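Local coordinates for START domain-containing protein 10 (Homo sapiens, PDB 6SER) that transfers phospholipids, phosphatidylcholine and phosphatidylethanolamine, between membranes, preferring species with a palmitoyl or stearoyl chain at sn-1 and an unsaturated chain at sn-2, at residues A[28-33]-A[135-140]; A[80-85]-A[181-186]; A[86-91]-A[234-239]. One frame throughout, in Å; residues are numbered along the deposited sequence.

The three contacts lie within a single START domain chain, their centres about 14 Å (interactions 1 and 2), 17 Å (1 and 3) and 13 Å (2 and 3) apart. Along the sequence the three first segments come in order, followed by their partners in the same order, so every pair of contacts crosses. Interactions 1 and 2 each bring a helix onto the same curled mixed sheet, through strands 127-139 and 181-190, while interactions 2 and 3 share helix 79-87. Trp136 of interaction 1 also meets His87 of interaction 3 edge-to-face. Together they join the N-terminal helix, the sheet, helix 79-87 and the loop after helix 197-227 into one compact lipid-transfer domain.

Interaction 1: residues A[28-33]-A[135-140]; sequences QDFRSF and SWLPMG
Phe30 lays one face of its ring against Leu137. The CB of Leu137 stands over that face, 3.8 Å from the ring centroid and 17° off the normal, in a CH-pi contact. Leu137 CD2 lies above the same face nearer the root of the ring, 3.9 Å from Phe30 CG. With its CG anti to the backbone N (chi1 -171°), Leu137 runs its branch back across the phenyl group instead of only touching it with CB. The far end of the ring is met at its edge: Ser135 OG comes within 3.6 Å of Phe30 CZ, and the backbone N of Trp136 is 3.9 Å from the same atom. Ser135 OG is not left to the aromatic edge alone, since it is hydrogen-bonded to the carbonyl O of Asn111, which holds the hydroxyl in place beside Phe30. No hydrogen bond joins the two segments; the contact is the packing of the phenyl ring. The helix segment passes over the strand at 75°, the axes 10.2 Å apart. Ile144 and Met146 of strand 142-151, paired with strand 127-139, also touch Phe30, and Pro25 packs beside it, seating helix 27-38 across two adjacent strands of the sheet.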
loop_
_atom_site.group_PDB
_atom_site.type_symbol
_atom_site.label_atom_id
_atom_site.label_comp_id
_atom_site.label_asym_id
_atom_site.label_seq_id
_atom_site.Cartn_x
_atom_site.Cartn_y
_atom_site.Cartn_z
ATOM N N GLN A 28 4.926 6.181 16.911
ATOM C CA GLN A 28 5.271 7.431 16.245
ATOM C C GLN A 28 5.229 7.288 14.727
ATOM O O GLN A 28 4.880 8.246 14.029
ATOM C CB GLN A 28 6.650 7.900 16.722
ATOM C CG GLN A 28 7.240 9.097 15.986
ATOM C CD GLN A 28 6.472 10.386 16.211
ATOM O OE1 GLN A 28 5.688 10.510 17.154
ATOM N NE2 GLN A 28 6.698 11.361 15.337
ATOM N N ASP A 29 5.559 6.103 14.197
ATOM C CA ASP A 29 5.542 5.913 12.748
ATOM C C ASP A 29 4.129 6.033 12.193
ATOM O O ASP A 29 3.917 6.640 11.138
ATOM C CB ASP A 29 6.148 4.560 12.369
ATOM C CG ASP A 29 7.654 4.508 12.579
ATOM O OD1 ASP A 29 8.145 3.523 13.165
ATOM O OD2 ASP A 29 8.353 5.452 12.160
ATOM N N PHE A 30 3.159 5.565 12.944
ATOM C CA PHE A 30 1.744 5.669 12.547
ATOM C C PHE A 30 1.328 7.136 12.595
ATOM O O PHE A 30 0.629 7.599 11.767
ATOM C CB PHE A 30 0.869 4.796 13.436
ATOM C CG PHE A 30 0.867 3.349 13.049
ATOM C CD1 PHE A 30 0.183 2.918 11.952
ATOM C CD2 PHE A 30 1.547 2.414 13.782
ATOM C CE1 PHE A 30 0.162 1.586 11.605
ATOM C CE2 PHE A 30 1.551 1.087 13.423
ATOM C CZ PHE A 30 0.844 0.671 12.337
ATOM N N ARG A 31 1.817 7.860 13.582
ATOM C CA ARG A 31 1.478 9.287 13.746
ATOM C C ARG A 31 2.091 10.099 12.606
ATOM O O ARG A 31 1.422 10.856 11.991
ATOM C CB ARG A 31 1.906 9.768 15.130
ATOM C CG ARG A 31 0.895 9.409 16.201
ATOM C CD ARG A 31 0.958 10.212 17.468
ATOM N NE ARG A 31 2.330 10.127 17.885
ATOM C CZ ARG A 31 2.743 9.504 18.961
ATOM N NH1 ARG A 31 1.870 8.943 19.775
ATOM N NH2 ARG A 31 4.031 9.433 19.198
ATOM N N SER A 32 3.340 9.844 12.301
ATOM C CA SER A 32 4.021 10.578 11.231
ATOM C C SER A 32 3.290 10.328 9.935
ATOM O O SER A 32 3.162 11.235 9.209
ATOM C CB SER A 32 5.417 10.138 11.099
ATOM O OG SER A 32 6.235 10.833 11.975
ATOM N N PHE A 33 2.938 9.088 9.672
ATOM C CA PHE A 33 2.207 8.732 8.449
ATOM C C PHE A 33 0.881 9.467 8.391
ATOM O O PHE A 33 0.628 10.045 7.446
ATOM C CB PHE A 33 2.095 7.227 8.288
ATOM C CG PHE A 33 1.390 6.847 7.034
ATOM C CD1 PHE A 33 2.067 6.632 5.868
ATOM C CD2 PHE A 33 0.035 6.808 7.009
ATOM C CE1 PHE A 33 1.383 6.322 4.717
ATOM C CE2 PHE A 33 -0.646 6.500 5.863
ATOM C CZ PHE A 33 0.031 6.266 4.720
ATOM N N SER A 135 2.079 -3.087 8.343
ATOM C CA SER A 135 1.503 -2.996 9.678
ATOM C C SER A 135 0.269 -2.108 9.668
ATOM O O SER A 135 0.187 -1.146 8.899
ATOM C CB SER A 135 2.500 -2.463 10.695
ATOM O OG SER A 135 2.011 -2.694 12.008
ATOM N N TRP A 136 -0.686 -2.433 10.533
ATOM C CA TRP A 136 -1.998 -1.806 10.510
ATOM C C TRP A 136 -2.444 -1.438 11.915
ATOM O O TRP A 136 -2.075 -2.092 12.893
ATOM C CB TRP A 136 -3.042 -2.719 9.857
ATOM C CG TRP A 136 -3.055 -4.131 10.362
ATOM C CD1 TRP A 136 -3.902 -4.655 11.300
ATOM C CD2 TRP A 136 -2.211 -5.214 9.934
ATOM N NE1 TRP A 136 -3.635 -5.993 11.487
ATOM C CE2 TRP A 136 -2.598 -6.359 10.669
ATOM C CE3 TRP A 136 -1.172 -5.328 9.005
ATOM C CZ2 TRP A 136 -1.979 -7.604 10.497
ATOM C CZ3 TRP A 136 -0.547 -6.560 8.846
ATOM C CH2 TRP A 136 -0.954 -7.680 9.585
ATOM N N LEU A 137 -3.254 -0.380 12.002
ATOM C CA LEU A 137 -3.704 0.137 13.287
ATOM C C LEU A 137 -5.044 0.851 13.163
ATOM O O LEU A 137 -5.122 1.927 12.551
ATOM C CB LEU A 137 -2.661 1.099 13.870
ATOM C CG LEU A 137 -2.885 1.568 15.309
ATOM C CD1 LEU A 137 -2.887 0.370 16.258
ATOM C CD2 LEU A 137 -1.815 2.573 15.716
ATOM N N PRO A 138 -6.115 0.368 13.785
ATOM C CA PRO A 138 -7.346 1.122 13.841
ATOM C C PRO A 138 -7.140 2.230 14.877
ATOM O O PRO A 138 -6.696 1.933 15.857
ATOM C CB PRO A 138 -8.331 0.124 14.407
ATOM C CG PRO A 138 -7.677 -1.166 14.134
ATOM C CD PRO A 138 -6.209 -0.936 14.308
ATOM N N MET A 139 -7.383 3.485 14.548
ATOM C CA MET A 139 -7.201 4.579 15.530
ATOM C C MET A 139 -8.580 5.173 15.740
ATOM O O MET A 139 -8.947 6.044 15.012
ATOM C CB MET A 139 -6.272 5.713 15.088
ATOM C CG MET A 139 -4.810 5.397 14.891
ATOM S SD MET A 139 -3.883 4.768 16.340
ATOM C CE MET A 139 -3.869 6.179 17.439
ATOM N N GLY A 140 -9.328 4.634 16.677
ATOM C CA GLY A 140 -10.669 5.149 16.967
ATOM C C GLY A 140 -11.596 4.795 15.859
ATOM O O GLY A 140 -11.877 3.650 15.678
#

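Interaction 2: residues A[80-85]-A[181-186]; sequences ETLYDV and CVITYL
The carboxylate of Asp84 is gripped by two groups of the loop after helix 197-227, a salt bridge from Lys234 NZ to OD2 and a hydrogen bond from Trp236 NE1 to OD1, which tie helix and loop together; the same helical turn carries Leu82 toward Cys181 and Ile183. Asp84 N bonds in turn to Glu80 O at 3.0 Å, part of the regular helix ladder. Across the contact itself all is apolar. Leu82 CD2 does most of the touching: it lies 3.4 Å from Ile183 CB, tighter than usual for two carbons, and 3.5 Å from Cys181 SG. It thus fits between two strand residues two apart in sequence, on the same side of the strand and both pointing to the helix, while Val182 between them points away. Ile183 CD1 continues past CD2 to come within 3.8 Å of Leu82 CG, the two branched chains crossing at a slant. Cys181 holds SG between its backbone N and carbonyl carbon (chi1 67°), which lifts the sulfur off the strand toward the leucine methyl. Leu82 is also packed by Ile173 of strand 161-175 and by Met215 and Cys219 of helix 197-227. A short helix wedged between a curved sheet and the long C-terminal helix belongs to the helix-grip fold of START domains, whose interior in this family accommodates the lipid.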
loop_
_atom_site.group_PDB
_atom_site.type_symbol
_atom_site.label_atom_id
_atom_site.label_comp_id
_atom_site.label_asym_id
_atom_site.label_seq_id
_atom_site.Cartn_x
_atom_site.Cartn_y
_atom_site.Cartn_z
ATOM N N GLU A 80 -15.036 0.657 7.405
ATOM C CA GLU A 80 -14.720 -0.742 7.678
ATOM C C GLU A 80 -14.701 -1.566 6.402
ATOM O O GLU A 80 -13.906 -2.504 6.286
ATOM C CB GLU A 80 -15.715 -1.340 8.682
ATOM C CG GLU A 80 -17.155 -0.877 8.509
ATOM C CD GLU A 80 -17.489 0.335 9.379
ATOM O OE1 GLU A 80 -17.802 0.147 10.577
ATOM O OE2 GLU A 80 -17.425 1.477 8.874
ATOM N N THR A 81 -15.554 -1.231 5.434
ATOM C CA THR A 81 -15.546 -1.963 4.171
ATOM C C THR A 81 -14.287 -1.661 3.370
ATOM O O THR A 81 -13.639 -2.573 2.840
ATOM C CB THR A 81 -16.794 -1.625 3.359
ATOM O OG1 THR A 81 -17.959 -2.032 4.087
ATOM C CG2 THR A 81 -16.761 -2.342 2.019
ATOM N N LEU A 82 -13.916 -0.388 3.282
ATOM C CA LEU A 82 -12.656 -0.044 2.640
ATOM C C LEU A 82 -11.481 -0.716 3.350
ATOM O O LEU A 82 -10.531 -1.165 2.702
ATOM C CB LEU A 82 -12.511 1.473 2.614
ATOM C CG LEU A 82 -11.389 2.156 1.842
ATOM C CD1 LEU A 82 -11.299 1.676 0.400
ATOM C CD2 LEU A 82 -11.686 3.610 1.886
ATOM N N TYR A 83 -11.559 -0.849 4.678
ATOM C CA TYR A 83 -10.496 -1.504 5.437
ATOM C C TYR A 83 -10.381 -2.982 5.067
ATOM O O TYR A 83 -9.278 -3.487 4.826
ATOM C CB TYR A 83 -10.762 -1.327 6.935
ATOM C CG TYR A 83 -9.651 -1.766 7.877
ATOM C CD1 TYR A 83 -8.371 -1.207 7.800
ATOM C CD2 TYR A 83 -9.892 -2.709 8.872
ATOM C CE1 TYR A 83 -7.359 -1.594 8.678
ATOM C CE2 TYR A 83 -8.890 -3.097 9.759
ATOM C CZ TYR A 83 -7.629 -2.541 9.657
ATOM O OH TYR A 83 -6.632 -2.940 10.527
ATOM N N ASP A 84 -11.518 -3.690 5.012
ATOM C CA ASP A 84 -11.511 -5.095 4.605
ATOM C C ASP A 84 -10.884 -5.270 3.231
ATOM O O ASP A 84 -10.111 -6.215 3.001
ATOM C CB ASP A 84 -12.938 -5.656 4.585
ATOM C CG ASP A 84 -13.516 -5.855 5.974
ATOM O OD1 ASP A 84 -12.745 -5.854 6.964
ATOM O OD2 ASP A 84 -14.748 -6.027 6.066
ATOM N N VAL A 85 -11.210 -4.370 2.302
ATOM C CA VAL A 85 -10.752 -4.513 0.924
ATOM C C VAL A 85 -9.243 -4.332 0.840
ATOM O O VAL A 85 -8.550 -5.080 0.141
ATOM C CB VAL A 85 -11.505 -3.514 0.031
ATOM C CG1 VAL A 85 -10.911 -3.485 -1.373
ATOM C CG2 VAL A 85 -12.981 -3.872 0.009
ATOM N N CYS A 181 -16.706 7.420 4.060
ATOM C CA CYS A 181 -15.342 7.597 4.545
ATOM C C CYS A 181 -14.544 8.400 3.524
ATOM O O CYS A 181 -14.997 8.651 2.403
ATOM C CB CYS A 181 -14.666 6.248 4.813
ATOM S SG CYS A 181 -14.387 5.304 3.298
ATOM N N VAL A 182 -13.342 8.803 3.937
ATOM C CA VAL A 182 -12.341 9.392 3.053
ATOM C C VAL A 182 -11.063 8.576 3.192
ATOM O O VAL A 182 -10.633 8.279 4.311
ATOM C CB VAL A 182 -12.076 10.873 3.389
ATOM C CG1 VAL A 182 -10.960 11.438 2.518
ATOM C CG2 VAL A 182 -13.350 11.700 3.234
ATOM N N ILE A 183 -10.458 8.209 2.066
ATOM C CA ILE A 183 -9.219 7.440 2.073
ATOM C C ILE A 183 -8.135 8.248 1.377
ATOM O O ILE A 183 -8.352 8.783 0.283
ATOM C CB ILE A 183 -9.389 6.065 1.405
ATOM C CG1 ILE A 183 -8.064 5.290 1.438
ATOM C CG2 ILE A 183 -9.922 6.205 -0.015
ATOM C CD1 ILE A 183 -8.160 3.871 0.969
ATOM N N THR A 184 -6.973 8.341 2.021
ATOM C CA THR A 184 -5.799 8.984 1.449
ATOM C C THR A 184 -4.727 7.925 1.234
ATOM O O THR A 184 -4.337 7.228 2.178
ATOM C CB THR A 184 -5.283 10.097 2.360
ATOM O OG1 THR A 184 -6.327 11.063 2.569
ATOM C CG2 THR A 184 -4.059 10.772 1.735
ATOM N N TYR A 185 -4.274 7.796 -0.007
ATOM C CA TYR A 185 -3.188 6.897 -0.377
ATOM C C TYR A 185 -1.917 7.723 -0.526
ATOM O O TYR A 185 -1.918 8.758 -1.202
ATOM C CB TYR A 185 -3.532 6.172 -1.675
ATOM C CG TYR A 185 -2.372 5.556 -2.425
ATOM C CD1 TYR A 185 -2.006 4.230 -2.203
ATOM C CD2 TYR A 185 -1.671 6.279 -3.394
ATOM C CE1 TYR A 185 -0.958 3.643 -2.905
ATOM C CE2 TYR A 185 -0.615 5.702 -4.103
ATOM C CZ TYR A 185 -0.272 4.377 -3.855
ATOM O OH TYR A 185 0.760 3.781 -4.542
ATOM N N LEU A 186 -0.850 7.284 0.130
ATOM C CA LEU A 186 0.444 7.955 0.068
ATOM C C LEU A 186 1.501 6.914 -0.270
ATOM O O LEU A 186 1.616 5.902 0.431
ATOM C CB LEU A 186 0.757 8.656 1.394
ATOM C CG LEU A 186 2.169 9.186 1.662
ATOM C CD1 LEU A 186 2.615 10.132 0.575
ATOM C CD2 LEU A 186 2.206 9.876 3.011
#

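Interaction 3: residues A[86-91]-A[234-239]; sequences LHDIEY and KPWLHP
His87, the last residue of helix 79-87, is set against Trp236 in a reciprocal arrangement. Its CB stands over the five-membered ring of Trp236, 3.5 Å from the centroid, while Trp236 CB stands over the imidazole of His87, 3.4 Å from its centroid. The planes are only 5° from parallel, yet the two side chains run in opposite directions, so the rings are slid apart and barely overlap; each covers mainly the other's CB. Trp236 achieves this with CG between its backbone N and carbonyl carbon (chi1 51°), and its opposite face is lined by Lys234 CB.

At Asp88 the chain leaves the helix. The backbone N of Asp88 lies over the same indole face as His87 CB, and OD1 approaches the rim of the six-membered ring, 3.5 Å from Trp236 CH2, with carboxylate and indole planes 54° apart. OD1 also has a hydrogen bond with Tyr222 OH. The other oxygen serves the next helix: Asp88 is its N-cap, and OD2 takes the amide of Tyr91 at 2.8 Å (Tyr91 N to Asp88 OD2), the donor lying above the carboxylate plane. Further along, Tyr91 OH bonds to Ala218 O.

On the loop side, Lys234 O accepts from both Leu237 N and His238 N, closing a tight turn that carries Trp236. The indole lies against the junction of helices 79-87 and 89-95, with Tyr222 of helix 197-227 packed beside it.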
loop_
_atom_site.group_PDB
_atom_site.type_symbol
_atom_site.label_atom_id
_atom_site.label_comp_id
_atom_site.label_asym_id
_atom_site.label_seq_id
_atom_site.Cartn_x
_atom_site.Cartn_y
_atom_site.Cartn_z
ATOM N N LEU A 86 -8.707 -3.345 1.561
ATOM C CA LEU A 86 -7.260 -3.185 1.598
ATOM C C LEU A 86 -6.575 -4.393 2.227
ATOM O O LEU A 86 -5.474 -4.759 1.808
ATOM C CB LEU A 86 -6.889 -1.910 2.354
ATOM C CG LEU A 86 -7.241 -0.615 1.612
ATOM C CD1 LEU A 86 -6.842 0.624 2.411
ATOM C CD2 LEU A 86 -6.588 -0.614 0.252
ATOM N N HIS A 87 -7.212 -5.035 3.207
ATOM C CA HIS A 87 -6.583 -6.156 3.895
ATOM C C HIS A 87 -6.701 -7.469 3.126
ATOM O O HIS A 87 -5.836 -8.337 3.271
ATOM C CB HIS A 87 -7.198 -6.333 5.287
ATOM C CG HIS A 87 -6.439 -5.646 6.383
ATOM N ND1 HIS A 87 -5.168 -6.025 6.758
ATOM C CD2 HIS A 87 -6.786 -4.627 7.210
ATOM C CE1 HIS A 87 -4.759 -5.262 7.759
ATOM N NE2 HIS A 87 -5.721 -4.403 8.049
ATOM N N ASP A 88 -7.747 -7.636 2.310
ATOM C CA ASP A 88 -8.119 -8.945 1.768
ATOM C C ASP A 88 -7.215 -9.315 0.602
ATOM O O ASP A 88 -7.516 -9.026 -0.557
ATOM C CB ASP A 88 -9.582 -8.941 1.334
ATOM C CG ASP A 88 -10.136 -10.344 1.128
ATOM O OD1 ASP A 88 -11.259 -10.613 1.593
ATOM O OD2 ASP A 88 -9.444 -11.176 0.503
ATOM N N ILE A 89 -6.113 -10.010 0.911
ATOM C CA ILE A 89 -5.172 -10.450 -0.124
ATOM C C ILE A 89 -5.881 -11.265 -1.195
ATOM O O ILE A 89 -5.629 -11.092 -2.394
ATOM C CB ILE A 89 -4.007 -11.247 0.495
ATOM C CG1 ILE A 89 -3.034 -10.310 1.201
ATOM C CG2 ILE A 89 -3.247 -12.010 -0.576
ATOM C CD1 ILE A 89 -3.105 -10.389 2.677
ATOM N N GLU A 90 -6.778 -12.165 -0.783
ATOM C CA GLU A 90 -7.449 -13.042 -1.738
ATOM C C GLU A 90 -8.276 -12.253 -2.745
ATOM O O GLU A 90 -8.257 -12.551 -3.945
ATOM C CB GLU A 90 -8.342 -14.035 -0.995
ATOM C CG GLU A 90 -9.199 -14.843 -1.930
ATOM C CD GLU A 90 -10.173 -15.778 -1.213
ATOM O OE1 GLU A 90 -10.567 -16.773 -1.838
ATOM O OE2 GLU A 90 -10.547 -15.525 -0.050
ATOM N N TYR A 91 -9.027 -11.257 -2.267
ATOM C CA TYR A 91 -9.857 -10.405 -3.117
ATOM C C TYR A 91 -9.048 -9.584 -4.123
ATOM O O TYR A 91 -9.597 -9.214 -5.163
ATOM C CB TYR A 91 -10.673 -9.462 -2.231
ATOM C CG TYR A 91 -11.769 -8.689 -2.925
ATOM C CD1 TYR A 91 -12.730 -9.340 -3.689
ATOM C CD2 TYR A 91 -11.872 -7.304 -2.778
ATOM C CE1 TYR A 91 -13.759 -8.631 -4.302
ATOM C CE2 TYR A 91 -12.895 -6.589 -3.387
ATOM C CZ TYR A 91 -13.831 -7.254 -4.145
ATOM O OH TYR A 91 -14.838 -6.545 -4.749
ATOM N N LYS A 234 -11.856 -13.353 8.452
ATOM C CA LYS A 234 -11.215 -12.048 8.305
ATOM C C LYS A 234 -10.121 -11.973 9.353
ATOM O O LYS A 234 -10.292 -11.355 10.414
ATOM C CB LYS A 234 -12.224 -10.909 8.475
ATOM C CG LYS A 234 -13.311 -10.870 7.420
ATOM C CD LYS A 234 -14.216 -9.665 7.613
ATOM C CE LYS A 234 -15.263 -9.595 6.522
ATOM N NZ LYS A 234 -16.154 -8.408 6.683
ATOM N N PRO A 235 -8.980 -12.620 9.104
ATOM C CA PRO A 235 -7.898 -12.621 10.104
ATOM C C PRO A 235 -7.344 -11.250 10.426
ATOM O O PRO A 235 -6.699 -11.111 11.472
ATOM C CB PRO A 235 -6.823 -13.514 9.462
ATOM C CG PRO A 235 -7.129 -13.503 7.989
ATOM C CD PRO A 235 -8.640 -13.442 7.927
ATOM N N TRP A 236 -7.540 -10.241 9.566
ATOM C CA TRP A 236 -7.085 -8.895 9.915
ATOM C C TRP A 236 -7.909 -8.297 11.048
ATOM O O TRP A 236 -7.428 -7.404 11.756
ATOM C CB TRP A 236 -7.121 -7.976 8.693
ATOM C CG TRP A 236 -8.426 -7.976 7.943
ATOM C CD1 TRP A 236 -9.458 -7.081 8.083
ATOM C CD2 TRP A 236 -8.828 -8.891 6.913
ATOM N NE1 TRP A 236 -10.476 -7.390 7.210
ATOM C CE2 TRP A 236 -10.115 -8.497 6.483
ATOM C CE3 TRP A 236 -8.232 -10.009 6.322
ATOM C CZ2 TRP A 236 -10.807 -9.174 5.483
ATOM C CZ3 TRP A 236 -8.928 -10.689 5.333
ATOM C CH2 TRP A 236 -10.201 -10.267 4.925
ATOM N N LEU A 237 -9.143 -8.772 11.230
ATOM C CA LEU A 237 -9.968 -8.388 12.371
ATOM C C LEU A 237 -9.831 -9.357 13.537
ATOM O O LEU A 237 -9.996 -8.951 14.691
ATOM C CB LEU A 237 -11.445 -8.313 11.956
ATOM C CG LEU A 237 -11.774 -7.410 10.771
ATOM C CD1 LEU A 237 -13.277 -7.383 10.487
ATOM C CD2 LEU A 237 -11.238 -6.005 11.038
ATOM N N HIS A 238 -9.533 -10.630 13.264
ATOM C CA HIS A 238 -9.453 -11.670 14.292
ATOM C C HIS A 238 -8.116 -12.375 14.138
ATOM O O HIS A 238 -7.994 -13.341 13.373
ATOM C CB HIS A 238 -10.622 -12.644 14.178
ATOM C CG HIS A 238 -11.951 -11.965 14.097
ATOM N ND1 HIS A 238 -12.527 -11.335 15.178
ATOM C CD2 HIS A 238 -12.801 -11.787 13.058
ATOM C CE1 HIS A 238 -13.684 -10.812 14.813
ATOM N NE2 HIS A 238 -13.875 -11.074 13.532
ATOM N N PRO A 239 -7.087 -11.916 14.846
ATOM C CA PRO A 239 -5.737 -12.444 14.591
ATOM C C PRO A 239 -5.565 -13.896 14.990
ATOM O O PRO A 239 -4.609 -14.532 14.529
ATOM C CB PRO A 239 -4.829 -11.514 15.410
ATOM C CG PRO A 239 -5.735 -10.861 16.415
ATOM C CD PRO A 239 -7.092 -10.795 15.801
#